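Local coordinates for Galactose/lactose metabolism regulatory protein GAL80 (PDB 3BTV) that represses the yeast galactose and lactose metabolic genes by binding the activator GAL4 and blocking its transcriptional activation when no inducing sugar is present, at residues Ile200-Phe214 / Val257-Gly269. The protein carries 1 engineered substitution. Sequence-based numbering, arbitrary orientation.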
ATOM      1  N   ILE B 200     -16.569  20.006   9.690  1.00 77.20           N
ATOM      2  CA  ILE B 200     -15.376  19.208   9.420  1.00 74.22           C
ATOM      3  C   ILE B 200     -15.731  17.886   8.745  1.00 76.23           C
ATOM      4  O   ILE B 200     -14.865  17.216   8.185  1.00 71.33           O
ATOM      5  CB  ILE B 200     -14.637  18.871  10.723  1.00 69.41           C
ATOM      6  CG1 ILE B 200     -14.555  20.095  11.629  1.00 86.23           C
ATOM      7  CG2 ILE B 200     -13.263  18.339  10.431  1.00 61.21           C
ATOM      8  CD1 ILE B 200     -13.906  19.803  12.964  1.00 92.99           C
ATOM      9  N   TYR B 201     -17.011  17.525   8.806  1.00 70.31           N
ATOM     10  CA  TYR B 201     -17.487  16.216   8.385  1.00 67.45           C
ATOM     11  C   TYR B 201     -18.425  16.272   7.189  1.00 64.32           C
ATOM     12  O   TYR B 201     -19.046  15.269   6.834  1.00 64.17           O
ATOM     13  CB  TYR B 201     -18.191  15.543   9.561  1.00 54.27           C
ATOM     14  CG  TYR B 201     -17.318  15.489  10.790  1.00 63.13           C
ATOM     15  CD1 TYR B 201     -17.435  16.438  11.795  1.00 59.80           C
ATOM     16  CD2 TYR B 201     -16.348  14.501  10.926  1.00 72.11           C
ATOM     17  CE1 TYR B 201     -16.614  16.397  12.916  1.00 74.96           C
ATOM     18  CE2 TYR B 201     -15.528  14.447  12.037  1.00 63.00           C
ATOM     19  CZ  TYR B 201     -15.663  15.396  13.027  1.00 74.17           C
ATOM     20  OH  TYR B 201     -14.847  15.333  14.129  1.00 67.80           O
ATOM     21  N   GLU B 202     -18.523  17.447   6.577  1.00 51.79           N
ATOM     22  CA  GLU B 202     -19.446  17.678   5.472  1.00 69.92           C
ATOM     23  C   GLU B 202     -18.627  17.957   4.227  1.00 68.27           C
ATOM     24  O   GLU B 202     -17.719  18.779   4.268  1.00 57.89           O
ATOM     25  CB  GLU B 202     -20.364  18.871   5.796  1.00 56.31           C
ATOM     26  CG  GLU B 202     -20.979  19.560   4.579  1.00117.15           C
ATOM     27  CD  GLU B 202     -22.033  18.716   3.874  1.00124.75           C
ATOM     28  OE1 GLU B 202     -22.588  17.789   4.504  1.00122.04           O
ATOM     29  OE2 GLU B 202     -22.310  18.988   2.687  1.00117.17           O
ATOM     30  N   ILE B 203     -18.934  17.274   3.124  1.00 60.21           N
ATOM     31  CA  ILE B 203     -18.094  17.375   1.930  1.00 73.66           C
ATOM     32  C   ILE B 203     -18.136  18.800   1.367  1.00 76.72           C
ATOM     33  O   ILE B 203     -19.129  19.518   1.535  1.00 70.98           O
ATOM     34  CB  ILE B 203     -18.498  16.343   0.847  1.00 81.82           C
ATOM     35  CG1 ILE B 203     -17.397  16.213  -0.211  1.00 93.60           C
ATOM     36  CG2 ILE B 203     -19.827  16.721   0.216  1.00 86.16           C
ATOM     37  CD1 ILE B 203     -17.889  15.703  -1.542  1.00120.33           C
ATOM     38  N   GLY B 204     -17.042  19.230   0.742  1.00 74.01           N
ATOM     39  CA  GLY B 204     -17.014  20.521   0.076  1.00 64.94           C
ATOM     40  C   GLY B 204     -16.679  21.714   0.956  1.00 68.79           C
ATOM     41  O   GLY B 204     -16.748  22.857   0.511  1.00 70.48           O
ATOM     42  N   ASN B 205     -16.317  21.460   2.207  1.00 65.15           N
ATOM     43  CA  ASN B 205     -15.909  22.537   3.101  1.00 53.05           C
ATOM     44  C   ASN B 205     -14.394  22.677   3.193  1.00 60.21           C
ATOM     45  O   ASN B 205     -13.880  23.377   4.066  1.00 65.31           O
ATOM     46  CB  ASN B 205     -16.503  22.330   4.483  1.00 55.37           C
ATOM     47  CG  ASN B 205     -17.980  22.638   4.517  1.00 76.30           C
ATOM     48  OD1 ASN B 205     -18.711  22.152   5.382  1.00 80.37           O
ATOM     49  ND2 ASN B 205     -18.434  23.437   3.557  1.00 70.15           N
ATOM     50  N   GLY B 206     -13.685  22.000   2.295  1.00 55.01           N
ATOM     51  CA  GLY B 206     -12.243  22.175   2.178  1.00 57.14           C
ATOM     52  C   GLY B 206     -11.400  21.515   3.260  1.00 60.02           C
ATOM     53  O   GLY B 206     -10.198  21.775   3.364  1.00 56.44           O
ATOM     54  N   VAL B 207     -12.019  20.662   4.070  1.00 55.92           N
ATOM     55  CA  VAL B 207     -11.301  19.944   5.120  1.00 53.48           C
ATOM     56  C   VAL B 207     -11.738  18.486   5.144  1.00 53.70           C
ATOM     57  O   VAL B 207     -12.905  18.193   5.341  1.00 52.65           O
ATOM     58  CB  VAL B 207     -11.522  20.555   6.512  1.00 62.31           C
ATOM     59  CG1 VAL B 207     -10.610  19.878   7.537  1.00 52.54           C
ATOM     60  CG2 VAL B 207     -11.268  22.049   6.486  1.00 69.47           C
ATOM     61  N   ASP B 208     -10.792  17.577   4.939  1.00 50.26           N
ATOM     62  CA  ASP B 208     -11.114  16.161   4.861  1.00 48.64           C
ATOM     63  C   ASP B 208      -9.844  15.334   4.737  1.00 41.43           C
ATOM     64  O   ASP B 208      -8.745  15.871   4.575  1.00 46.46           O
ATOM     65  CB  ASP B 208     -12.041  15.876   3.672  1.00 53.07           C
ATOM     66  CG  ASP B 208     -11.362  16.097   2.335  1.00 65.67           C
ATOM     67  OD1 ASP B 208     -10.609  15.207   1.889  1.00 57.14           O
ATOM     68  OD2 ASP B 208     -11.589  17.160   1.729  1.00 59.47           O
ATOM     69  N   LEU B 209     -10.021  14.020   4.804  1.00 48.35           N
ATOM     70  CA  LEU B 209      -8.906  13.076   4.825  1.00 40.79           C
ATOM     71  C   LEU B 209      -8.002  13.241   3.611  1.00 48.60           C
ATOM     72  O   LEU B 209      -6.781  13.147   3.708  1.00 43.88           O
ATOM     73  CB  LEU B 209      -9.435  11.640   4.862  1.00 49.74           C
ATOM     74  CG  LEU B 209      -8.352  10.554   4.873  1.00 47.18           C
ATOM     75  CD1 LEU B 209      -7.490  10.719   6.129  1.00 48.17           C
ATOM     76  CD2 LEU B 209      -8.943   9.157   4.808  1.00 38.84           C
ATOM     77  N   VAL B 210      -8.607  13.464   2.452  1.00 39.56           N
ATOM     78  CA  VAL B 210      -7.829  13.541   1.230  1.00 43.33           C
ATOM     79  C   VAL B 210      -7.159  14.901   1.083  1.00 50.54           C
ATOM     80  O   VAL B 210      -5.928  15.010   0.951  1.00 44.84           O
ATOM     81  CB  VAL B 210      -8.696  13.254   0.011  1.00 43.33           C
ATOM     82  CG1 VAL B 210      -7.840  13.259  -1.243  1.00 44.06           C
ATOM     83  CG2 VAL B 210      -9.380  11.908   0.178  1.00 42.95           C
ATOM     84  N   THR B 211      -7.982  15.936   1.129  1.00 49.48           N
ATOM     85  CA  THR B 211      -7.523  17.291   0.905  1.00 43.44           C
ATOM     86  C   THR B 211      -6.476  17.691   1.924  1.00 43.83           C
ATOM     87  O   THR B 211      -5.476  18.330   1.596  1.00 50.16           O
ATOM     88  CB  THR B 211      -8.700  18.282   1.006  1.00 48.69           C
ATOM     89  OG1 THR B 211      -9.706  17.918   0.049  1.00 51.98           O
ATOM     90  CG2 THR B 211      -8.221  19.696   0.744  1.00 46.87           C
ATOM     91  N   THR B 212      -6.707  17.311   3.170  1.00 43.14           N
ATOM     92  CA  THR B 212      -5.904  17.844   4.254  1.00 45.10           C
ATOM     93  C   THR B 212      -4.759  16.919   4.635  1.00 50.54           C
ATOM     94  O   THR B 212      -3.591  17.258   4.450  1.00 53.57           O
ATOM     95  CB  THR B 212      -6.779  18.149   5.481  1.00 57.13           C
ATOM     96  OG1 THR B 212      -7.952  18.856   5.055  1.00 53.72           O
ATOM     97  CG2 THR B 212      -6.006  18.998   6.508  1.00 50.51           C
ATOM     98  N   THR B 213      -5.098  15.748   5.155  1.00 46.35           N
ATOM     99  CA  THR B 213      -4.105  14.830   5.691  1.00 37.79           C
ATOM    100  C   THR B 213      -3.234  14.249   4.590  1.00 43.22           C
ATOM    101  O   THR B 213      -2.021  14.338   4.637  1.00 42.46           O
ATOM    102  CB  THR B 213      -4.764  13.678   6.456  1.00 54.86           C
ATOM    103  OG1 THR B 213      -5.700  14.215   7.391  1.00 57.95           O
ATOM    104  CG2 THR B 213      -3.705  12.864   7.207  1.00 53.42           C
ATOM    105  N   PHE B 214      -3.873  13.661   3.589  1.00 41.49           N
ATOM    106  CA  PHE B 214      -3.154  13.199   2.422  1.00 37.38           C
ATOM    107  C   PHE B 214      -2.459  14.356   1.701  1.00 41.59           C
ATOM    108  O   PHE B 214      -1.330  14.210   1.234  1.00 42.78           O
ATOM    109  CB  PHE B 214      -4.102  12.457   1.488  1.00 37.88           C
ATOM    110  CG  PHE B 214      -3.470  12.043   0.193  1.00 42.50           C
ATOM    111  CD1 PHE B 214      -2.622  10.955   0.139  1.00 45.08           C
ATOM    112  CD2 PHE B 214      -3.718  12.750  -0.963  1.00 44.22           C
ATOM    113  CE1 PHE B 214      -2.044  10.582  -1.044  1.00 47.58           C
ATOM    114  CE2 PHE B 214      -3.141  12.376  -2.158  1.00 43.72           C
ATOM    115  CZ  PHE B 214      -2.309  11.297  -2.198  1.00 39.45           C
ATOM    116  N   VAL B 257     -24.131  10.615  14.216  1.00 73.88           N
ATOM    117  CA  VAL B 257     -24.186  11.799  13.358  1.00 69.82           C
ATOM    118  C   VAL B 257     -23.601  11.487  11.983  1.00 69.19           C
ATOM    119  O   VAL B 257     -22.697  10.662  11.864  1.00 65.68           O
ATOM    120  CB  VAL B 257     -23.440  12.995  13.969  1.00 70.12           C
ATOM    121  CG1 VAL B 257     -24.255  13.611  15.124  1.00 69.73           C
ATOM    122  CG2 VAL B 257     -22.021  12.591  14.409  1.00 67.41           C
ATOM    123  N   PRO B 258     -24.109  12.158  10.941  1.00 67.45           N
ATOM    124  CA  PRO B 258     -23.738  11.788   9.574  1.00 61.44           C
ATOM    125  C   PRO B 258     -22.405  12.394   9.151  1.00 59.28           C
ATOM    126  O   PRO B 258     -22.044  13.498   9.573  1.00 64.33           O
ATOM    127  CB  PRO B 258     -24.878  12.381   8.726  1.00 67.73           C
ATOM    128  CG  PRO B 258     -25.834  13.058   9.711  1.00 70.14           C
ATOM    129  CD  PRO B 258     -25.055  13.284  10.961  1.00 67.42           C
ATOM    130  N   LYS B 259     -21.674  11.660   8.317  1.00 63.65           N
ATOM    131  CA  LYS B 259     -20.431  12.154   7.752  1.00 52.01           C
ATOM    132  C   LYS B 259     -20.515  11.979   6.244  1.00 58.61           C
ATOM    133  O   LYS B 259     -20.851  10.897   5.758  1.00 53.41           O
ATOM    134  CB  LYS B 259     -19.248  11.360   8.323  1.00 62.73           C
ATOM    135  CG  LYS B 259     -17.876  11.720   7.756  1.00 61.41           C
ATOM    136  CD  LYS B 259     -16.743  10.979   8.490  1.00 51.38           C
ATOM    137  CE  LYS B 259     -16.760   9.457   8.223  1.00 53.51           C
ATOM    138  NZ  LYS B 259     -16.993   9.096   6.775  1.00 45.36           N
ATOM    139  N   THR B 260     -20.227  13.032   5.490  1.00 53.99           N
ATOM    140  CA  THR B 260     -20.140  12.854   4.044  1.00 62.62           C
ATOM    141  C   THR B 260     -18.699  12.902   3.525  1.00 60.52           C
ATOM    142  O   THR B 260     -18.460  12.641   2.351  1.00 65.22           O
ATOM    143  CB  THR B 260     -21.012  13.865   3.288  1.00 57.09           C
ATOM    144  OG1 THR B 260     -20.672  15.192   3.704  1.00 64.82           O
ATOM    145  CG2 THR B 260     -22.494  13.601   3.571  1.00 65.59           C
ATOM    146  N   VAL B 261     -17.744  13.244   4.391  1.00 56.58           N
ATOM    147  CA  VAL B 261     -16.326  13.161   4.009  1.00 50.78           C
ATOM    148  C   VAL B 261     -15.785  11.716   4.123  1.00 51.77           C
ATOM    149  O   VAL B 261     -16.358  10.882   4.825  1.00 49.43           O
ATOM    150  CB  VAL B 261     -15.457  14.145   4.824  1.00 57.99           C
ATOM    151  CG1 VAL B 261     -15.905  15.584   4.570  1.00 53.00           C
ATOM    152  CG2 VAL B 261     -15.530  13.816   6.300  1.00 52.62           C
ATOM    153  N   PRO B 262     -14.672  11.411   3.428  1.00 50.92           N
ATOM    154  CA  PRO B 262     -14.190  10.023   3.385  1.00 42.36           C
ATOM    155  C   PRO B 262     -13.616   9.512   4.707  1.00 50.31           C
ATOM    156  O   PRO B 262     -13.121  10.289   5.523  1.00 46.23           O
ATOM    157  CB  PRO B 262     -13.064  10.077   2.347  1.00 41.59           C
ATOM    158  CG  PRO B 262     -13.301  11.343   1.582  1.00 50.83           C
ATOM    159  CD  PRO B 262     -13.872  12.293   2.561  1.00 47.71           C
ATOM    160  N   ASP B 263     -13.681   8.200   4.900  1.00 41.47           N
ATOM    161  CA  ASP B 263     -13.024   7.542   6.027  1.00 47.15           C
ATOM    162  C   ASP B 263     -11.869   6.644   5.595  1.00 37.39           C
ATOM    163  O   ASP B 263     -11.229   6.009   6.436  1.00 43.29           O
ATOM    164  CB  ASP B 263     -14.019   6.708   6.826  1.00 44.28           C
ATOM    165  CG  ASP B 263     -15.030   6.028   5.945  1.00 55.23           C
ATOM    166  OD1 ASP B 263     -14.650   5.077   5.234  1.00 51.38           O
ATOM    167  OD2 ASP B 263     -16.201   6.466   5.957  1.00 56.22           O
ATOM    168  N   HIS B 264     -11.608   6.558   4.296  1.00 35.21           N
ATOM    169  CA  HIS B 264     -10.410   5.826   3.846  1.00 37.69           C
ATOM    170  C   HIS B 264      -9.988   6.246   2.461  1.00 40.80           C
ATOM    171  O   HIS B 264     -10.825   6.548   1.613  1.00 41.01           O
ATOM    172  CB  HIS B 264     -10.634   4.319   3.842  1.00 34.45           C
ATOM    173  CG  HIS B 264      -9.383   3.526   4.057  1.00 41.07           C
ATOM    174  ND1 HIS B 264      -8.541   3.163   3.026  1.00 50.38           N
ATOM    175  CD2 HIS B 264      -8.833   3.016   5.183  1.00 31.82           C
ATOM    176  CE1 HIS B 264      -7.528   2.463   3.508  1.00 35.44           C
ATOM    177  NE2 HIS B 264      -7.690   2.343   4.817  1.00 34.00           N
ATOM    178  N   LEU B 265      -8.681   6.258   2.242  1.00 34.10           N
ATOM    179  CA  LEU B 265      -8.119   6.560   0.945  1.00 35.38           C
ATOM    180  C   LEU B 265      -7.099   5.486   0.597  1.00 37.96           C
ATOM    181  O   LEU B 265      -6.185   5.192   1.391  1.00 34.47           O
ATOM    182  CB  LEU B 265      -7.440   7.940   0.946  1.00 34.79           C
ATOM    183  CG  LEU B 265      -6.578   8.241  -0.299  1.00 48.16           C
ATOM    184  CD1 LEU B 265      -7.430   8.420  -1.545  1.00 37.44           C
ATOM    185  CD2 LEU B 265      -5.678   9.452  -0.102  1.00 42.48           C
ATOM    186  N   LEU B 266      -7.261   4.895  -0.580  1.00 34.74           N
ATOM    187  CA  LEU B 266      -6.225   4.035  -1.161  1.00 38.76           C
ATOM    188  C   LEU B 266      -5.664   4.814  -2.312  1.00 41.28           C
ATOM    189  O   LEU B 266      -6.412   5.317  -3.147  1.00 36.50           O
ATOM    190  CB  LEU B 266      -6.790   2.715  -1.691  1.00 28.57           C
ATOM    191  CG  LEU B 266      -7.472   1.767  -0.703  1.00 41.04           C
ATOM    192  CD1 LEU B 266      -8.093   0.591  -1.445  1.00 36.69           C
ATOM    193  CD2 LEU B 266      -6.494   1.274   0.355  1.00 30.56           C
ATOM    194  N   PHE B 267      -4.349   4.938  -2.362  1.00 32.89           N
ATOM    195  CA  PHE B 267      -3.736   5.721  -3.423  1.00 34.72           C
ATOM    196  C   PHE B 267      -2.476   5.038  -3.884  1.00 44.75           C
ATOM    197  O   PHE B 267      -1.635   4.643  -3.074  1.00 38.46           O
ATOM    198  CB  PHE B 267      -3.440   7.139  -2.926  1.00 32.92           C
ATOM    199  CG  PHE B 267      -2.537   7.942  -3.844  1.00 44.23           C
ATOM    200  CD1 PHE B 267      -3.064   8.876  -4.725  1.00 32.91           C
ATOM    201  CD2 PHE B 267      -1.161   7.782  -3.800  1.00 38.85           C
ATOM    202  CE1 PHE B 267      -2.236   9.619  -5.546  1.00 40.93           C
ATOM    203  CE2 PHE B 267      -0.328   8.518  -4.623  1.00 40.42           C
ATOM    204  CZ  PHE B 267      -0.858   9.440  -5.494  1.00 39.06           C
ATOM    205  N   GLN B 268      -2.336   4.883  -5.190  1.00 31.74           N
ATOM    206  CA  GLN B 268      -1.103   4.299  -5.708  1.00 28.10           C
ATOM    207  C   GLN B 268      -0.720   5.065  -6.952  1.00 39.74           C
ATOM    208  O   GLN B 268      -1.579   5.594  -7.651  1.00 40.33           O
ATOM    209  CB  GLN B 268      -1.260   2.797  -5.973  1.00 35.28           C
ATOM    210  CG  GLN B 268      -2.233   2.447  -7.102  1.00 41.05           C
ATOM    211  CD  GLN B 268      -2.531   0.951  -7.180  1.00 49.16           C
ATOM    212  OE1 GLN B 268      -3.051   0.442  -8.183  1.00 37.55           O
ATOM    213  NE2 GLN B 268      -2.209   0.245  -6.117  1.00 28.77           N
ATOM    214  N   GLY B 269       0.570   5.168  -7.217  1.00 36.61           N
ATOM    215  CA  GLY B 269       1.013   5.933  -8.358  1.00 30.69           C
ATOM    216  C   GLY B 269       2.488   5.816  -8.609  1.00 33.70           C
ATOM    217  O   GLY B 269       3.203   5.097  -7.898  1.00 33.05           O
TER
HETATM  218  O   HOH W   1     -12.444  12.776   5.793  1.00 48.92           O
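T260 reaches across to the 202-205 turn with its hydroxyl and supplies a side-chain-to-backbone bond there: OG1 accepts from the backbone N of I203 at 2.8 Å, while a weak bond leads from the same OG1 to OE1 of the poorly ordered E202. With chi1 at 54°, OG1 sits between the T260 backbone N and carbonyl carbon. The carbonyl O of Y201, just before the turn, accepts from T260 N at 2.9 Å and, weakly, from V261 N, so two successive amides converge on one oxygen. V261 packs beside these bonds, its CG1 against the backbone of E202 and 4.0 Å from CB of D208.

The bend after V261 is held from its own side, where K259 NZ bonds to V261 O and forms a salt bridge with D263 OD2, which also receives the backbone N of I240. Across the contact one water accepts from L209 N and donates to P262 O, joining the first turn of the helix to the loop; D208 is the N-cap, its OD1 accepting from T211 N and, weakly, from V210 N.

Further along, F214 packs against strand 264-269. L265 CD2 sits over one face of its ring, 3.7 Å from the centroid, and CZ points at the centre of the F267 ring in an edge-to-face pair with planes at 53°. Helix and strand axes cross at -73°, 9.4 Å apart, with D263 and H264 forming a classic beta bulge opposite F237. Q268 of this strand bonds to N233 of the second subunit. This is helix-on-sheet packing in the alpha/beta C-terminal domain of the GFO/IDH/MocA-like fold.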